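Local coordinates for putative secreted protein (Streptomyces sp. SirexAA-E, PDB 4PEY) that cleaves beta-1,3-glucans such as laminarin successively from their non-reducing ends as an exo-beta-1,3-glucanase of glycoside hydrolase family 55, at residues S171-V182 with V189-A200. The protein carries 1 engineered substitution. Sequence-based numbering, arbitrary orientation.
Sequences SQQQWYTRDSSV and VWNMTFSGVEGA. With BGC (beta-D-glucopyranose), chain B; BGC (beta-D-glucopyranose), chain C.
Gln173 lays its aliphatic chain over one face of the Trp190 indole, CG 4.0 Å from the centroid of the six-membered ring in a CH-pi contact, amide and ring planes 30° apart. With CG anti to the carbonyl carbon (chi1 -65°) and the chain extended beyond it, the amide reaches past the ring to laminaritriose, where NE2 donates to O2 of two glucose units, the chain B one at 2.6 Å. Shortened to an alanine, this position would probably leave both sugar hydroxyls without their shared donor and take the CH-pi cover off that indole face. Behind the binding site, strands 174-178 and 191-194 run parallel, 3° apart, as successive rungs of a beta-helix, and Thr193 N meets Trp175 O at 2.9 Å in an almost straight bond. Where the chain turns its corner, Tyr176 OH and Ser195 OG share a hydrogen bond of 2.7 Å near the plane of the phenol ring. Gly196 fits closely there, since a side chain would collide with Asp179 OD1; Asp179, held by Thr216, also forms a salt bridge with Arg178, whose guanidinium bridges onward to Glu221 and Asp397. Strand 157-159 flanks 174-178, strand 210-220 continues beyond 191-198, and strand 450-458 packs against Gln174, Tyr176 and Asn191.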
# COMPACT_ATOMS: atom_id res chain seq x y z
N SER A 171 3.41 -1.73 -19.93
CA SER A 171 2.56 -2.89 -19.65
C SER A 171 1.83 -2.90 -18.29
O SER A 171 0.98 -3.76 -18.06
CB SER A 171 3.40 -4.16 -19.76
OG SER A 171 4.58 -4.04 -19.00
N GLN A 172 2.16 -1.97 -17.40
CA GLN A 172 1.46 -1.87 -16.12
C GLN A 172 -0.05 -1.84 -16.29
O GLN A 172 -0.57 -1.01 -17.02
CB GLN A 172 1.90 -0.61 -15.37
CG GLN A 172 3.28 -0.70 -14.73
CD GLN A 172 3.28 -1.57 -13.48
OE1 GLN A 172 2.24 -2.07 -13.05
NE2 GLN A 172 4.45 -1.77 -12.91
N GLN A 173 -0.75 -2.74 -15.60
CA GLN A 173 -2.20 -2.83 -15.70
C GLN A 173 -2.91 -1.57 -15.21
O GLN A 173 -3.88 -1.09 -15.81
CB GLN A 173 -2.72 -4.02 -14.89
CG GLN A 173 -2.29 -5.37 -15.37
CD GLN A 173 -2.51 -6.45 -14.32
OE1 GLN A 173 -3.19 -6.23 -13.30
NE2 GLN A 173 -1.91 -7.60 -14.54
N GLN A 174 -2.43 -1.07 -14.08
CA GLN A 174 -3.10 -0.00 -13.37
C GLN A 174 -2.08 0.76 -12.54
O GLN A 174 -0.95 0.28 -12.36
CB GLN A 174 -4.24 -0.56 -12.50
CG GLN A 174 -3.81 -1.39 -11.28
CD GLN A 174 -3.53 -2.86 -11.58
OE1 GLN A 174 -4.34 -3.55 -12.22
NE2 GLN A 174 -2.39 -3.34 -11.11
N TRP A 175 -2.45 1.93 -12.05
CA TRP A 175 -1.54 2.73 -11.24
C TRP A 175 -2.30 3.82 -10.52
O TRP A 175 -3.30 4.32 -11.05
CB TRP A 175 -0.44 3.37 -12.12
CG TRP A 175 0.78 3.71 -11.32
CD1 TRP A 175 1.02 4.87 -10.63
CD2 TRP A 175 1.90 2.86 -11.08
NE1 TRP A 175 2.23 4.80 -9.99
CE2 TRP A 175 2.79 3.57 -10.25
CE3 TRP A 175 2.24 1.57 -11.50
CZ2 TRP A 175 4.02 3.03 -9.83
CZ3 TRP A 175 3.46 1.03 -11.08
CH2 TRP A 175 4.33 1.76 -10.25
N TYR A 176 -1.83 4.19 -9.33
CA TYR A 176 -2.33 5.36 -8.61
C TYR A 176 -1.20 6.34 -8.33
O TYR A 176 -0.15 5.97 -7.80
CB TYR A 176 -3.01 4.96 -7.29
CG TYR A 176 -3.53 6.16 -6.50
CD1 TYR A 176 -4.37 7.10 -7.09
CD2 TYR A 176 -3.18 6.34 -5.16
CE1 TYR A 176 -4.85 8.19 -6.37
CE2 TYR A 176 -3.66 7.43 -4.43
CZ TYR A 176 -4.49 8.34 -5.04
OH TYR A 176 -4.96 9.41 -4.30
N THR A 177 -1.43 7.61 -8.67
CA THR A 177 -0.49 8.68 -8.40
C THR A 177 -1.24 9.78 -7.66
O THR A 177 -2.32 10.19 -8.12
CB THR A 177 0.12 9.26 -9.71
OG1 THR A 177 0.64 8.20 -10.52
CG2 THR A 177 1.22 10.29 -9.41
N ARG A 178 -0.72 10.26 -6.54
CA ARG A 178 -1.34 11.43 -5.91
C ARG A 178 -0.36 12.51 -5.50
O ARG A 178 0.81 12.24 -5.19
CB ARG A 178 -2.19 11.04 -4.69
CG ARG A 178 -1.45 10.65 -3.46
CD ARG A 178 -2.30 10.82 -2.16
NE ARG A 178 -1.46 10.45 -1.02
CZ ARG A 178 -0.51 11.22 -0.50
NH1 ARG A 178 -0.31 12.45 -0.96
NH2 ARG A 178 0.24 10.77 0.49
N ASP A 179 -0.86 13.74 -5.57
CA ASP A 179 -0.20 14.91 -5.00
C ASP A 179 1.25 14.99 -5.44
O ASP A 179 2.18 14.96 -4.63
CB ASP A 179 -0.35 14.88 -3.48
CG ASP A 179 -1.81 14.82 -3.06
OD1 ASP A 179 -2.66 15.23 -3.88
OD2 ASP A 179 -2.12 14.36 -1.94
N SER A 180 1.42 15.08 -6.75
CA SER A 180 2.71 14.95 -7.41
C SER A 180 2.78 15.88 -8.61
O SER A 180 1.82 16.58 -8.93
CB SER A 180 2.93 13.49 -7.87
OG SER A 180 3.11 12.60 -6.77
N SER A 181 3.92 15.86 -9.28
CA SER A 181 4.13 16.59 -10.52
C SER A 181 4.81 15.66 -11.52
O SER A 181 5.79 15.01 -11.18
CB SER A 181 4.99 17.83 -10.26
OG SER A 181 5.40 18.44 -11.48
N VAL A 182 4.27 15.57 -12.73
CA VAL A 182 4.92 14.78 -13.78
C VAL A 182 5.09 15.62 -15.05
O VAL A 182 4.24 16.46 -15.37
CB VAL A 182 4.13 13.48 -14.12
CG1 VAL A 182 4.00 12.60 -12.88
CG2 VAL A 182 2.76 13.79 -14.73
N VAL A 189 -3.48 1.45 -19.41
CA VAL A 189 -3.83 0.09 -19.83
C VAL A 189 -5.26 -0.24 -19.38
O VAL A 189 -6.17 -0.22 -20.20
CB VAL A 189 -2.80 -0.93 -19.30
CG1 VAL A 189 -3.20 -2.36 -19.66
CG2 VAL A 189 -1.43 -0.59 -19.89
N TRP A 190 -5.46 -0.49 -18.08
CA TRP A 190 -6.82 -0.73 -17.57
C TRP A 190 -7.35 0.37 -16.65
O TRP A 190 -8.54 0.68 -16.68
CB TRP A 190 -6.91 -2.06 -16.81
CG TRP A 190 -6.61 -3.28 -17.63
CD1 TRP A 190 -6.58 -3.39 -18.99
CD2 TRP A 190 -6.24 -4.56 -17.11
NE1 TRP A 190 -6.23 -4.67 -19.35
CE2 TRP A 190 -6.03 -5.41 -18.22
CE3 TRP A 190 -6.11 -5.08 -15.82
CZ2 TRP A 190 -5.66 -6.75 -18.07
CZ3 TRP A 190 -5.74 -6.41 -15.67
CH2 TRP A 190 -5.52 -7.23 -16.79
N ASN A 191 -6.48 0.96 -15.82
CA ASN A 191 -6.95 1.90 -14.81
C ASN A 191 -5.82 2.75 -14.26
O ASN A 191 -5.18 2.36 -13.28
CB ASN A 191 -7.64 1.16 -13.66
CG ASN A 191 -8.00 2.07 -12.49
OD1 ASN A 191 -8.16 3.28 -12.65
ND2 ASN A 191 -8.12 1.48 -11.30
N MET A 192 -5.55 3.88 -14.86
CA MET A 192 -4.62 4.84 -14.33
C MET A 192 -5.36 6.01 -13.68
O MET A 192 -6.07 6.74 -14.33
CB MET A 192 -3.68 5.36 -15.43
CG MET A 192 -2.51 4.47 -15.83
SD MET A 192 -2.84 2.69 -16.10
CE MET A 192 -1.18 2.08 -16.35
N THR A 193 -5.22 6.11 -12.37
CA THR A 193 -5.94 7.10 -11.59
C THR A 193 -4.97 8.14 -10.99
O THR A 193 -3.85 7.80 -10.56
CB THR A 193 -6.77 6.42 -10.47
OG1 THR A 193 -7.79 5.61 -11.07
CG2 THR A 193 -7.43 7.44 -9.54
N PHE A 194 -5.40 9.40 -11.00
CA PHE A 194 -4.61 10.54 -10.54
C PHE A 194 -5.46 11.40 -9.62
O PHE A 194 -6.61 11.71 -9.95
CB PHE A 194 -4.15 11.40 -11.73
CG PHE A 194 -3.54 10.61 -12.86
CD1 PHE A 194 -4.34 10.02 -13.83
CD2 PHE A 194 -2.16 10.46 -12.95
CE1 PHE A 194 -3.78 9.30 -14.87
CE2 PHE A 194 -1.59 9.74 -14.00
CZ PHE A 194 -2.40 9.15 -14.96
N SER A 195 -4.93 11.82 -8.47
CA SER A 195 -5.57 12.91 -7.72
C SER A 195 -4.51 13.91 -7.30
O SER A 195 -3.49 13.54 -6.74
CB SER A 195 -6.38 12.39 -6.51
OG SER A 195 -5.57 11.75 -5.53
N GLY A 196 -4.74 15.19 -7.60
CA GLY A 196 -3.79 16.23 -7.25
C GLY A 196 -2.46 16.14 -7.98
O GLY A 196 -1.42 16.52 -7.44
N VAL A 197 -2.47 15.64 -9.21
CA VAL A 197 -1.23 15.47 -9.96
C VAL A 197 -1.09 16.54 -11.04
O VAL A 197 -1.84 16.56 -12.02
CB VAL A 197 -1.15 14.07 -10.59
CG1 VAL A 197 0.14 13.92 -11.41
CG2 VAL A 197 -1.24 13.00 -9.50
N GLU A 198 -0.14 17.44 -10.84
CA GLU A 198 0.20 18.43 -11.85
C GLU A 198 0.82 17.70 -13.03
O GLU A 198 1.75 16.91 -12.87
CB GLU A 198 1.15 19.48 -11.28
CG GLU A 198 0.54 20.25 -10.12
CD GLU A 198 1.54 21.03 -9.29
OE1 GLU A 198 2.76 20.83 -9.47
OE2 GLU A 198 1.11 21.83 -8.44
N GLY A 199 0.27 17.92 -14.22
CA GLY A 199 0.76 17.25 -15.41
C GLY A 199 0.03 15.96 -15.75
O GLY A 199 0.35 15.32 -16.75
N ALA A 200 -0.95 15.57 -14.92
CA ALA A 200 -1.76 14.39 -15.22
C ALA A 200 -2.52 14.55 -16.53
O ALA A 200 -2.91 15.67 -16.89
CB ALA A 200 -2.74 14.11 -14.08
C2 BGC B . -1.86 -9.12 -17.44
C3 BGC B . -1.98 -10.55 -16.92
C4 BGC B . -2.98 -11.33 -17.76
C5 BGC B . -2.58 -11.22 -19.22
C6 BGC B . -3.55 -11.98 -20.12
C1 BGC B . -1.59 -9.11 -18.94
O1 BGC B . -1.64 -7.78 -19.41
O2 BGC B . -0.82 -8.45 -16.76
O3 BGC B . -2.43 -10.46 -15.52
O4 BGC B . -2.99 -12.69 -17.35
O5 BGC B . -2.59 -9.86 -19.59
O6 BGC B . -3.05 -11.95 -21.45
C2 BGC C . -2.10 -10.72 -13.18
C3 BGC C . -1.75 -11.69 -12.06
C4 BGC C . -2.44 -13.03 -12.31
C5 BGC C . -2.08 -13.53 -13.70
C6 BGC C . -2.76 -14.86 -13.97
C1 BGC C . -1.87 -11.33 -14.56
O2 BGC C . -1.27 -9.58 -13.06
O3 BGC C . -2.24 -11.06 -10.86
O4 BGC C . -2.04 -13.94 -11.31
O5 BGC C . -2.52 -12.58 -14.66
O6 BGC C . -2.36 -15.34 -15.24
O HOH W 1 -1.47 7.03 -11.99
O HOH W 2 4.52 20.85 -11.55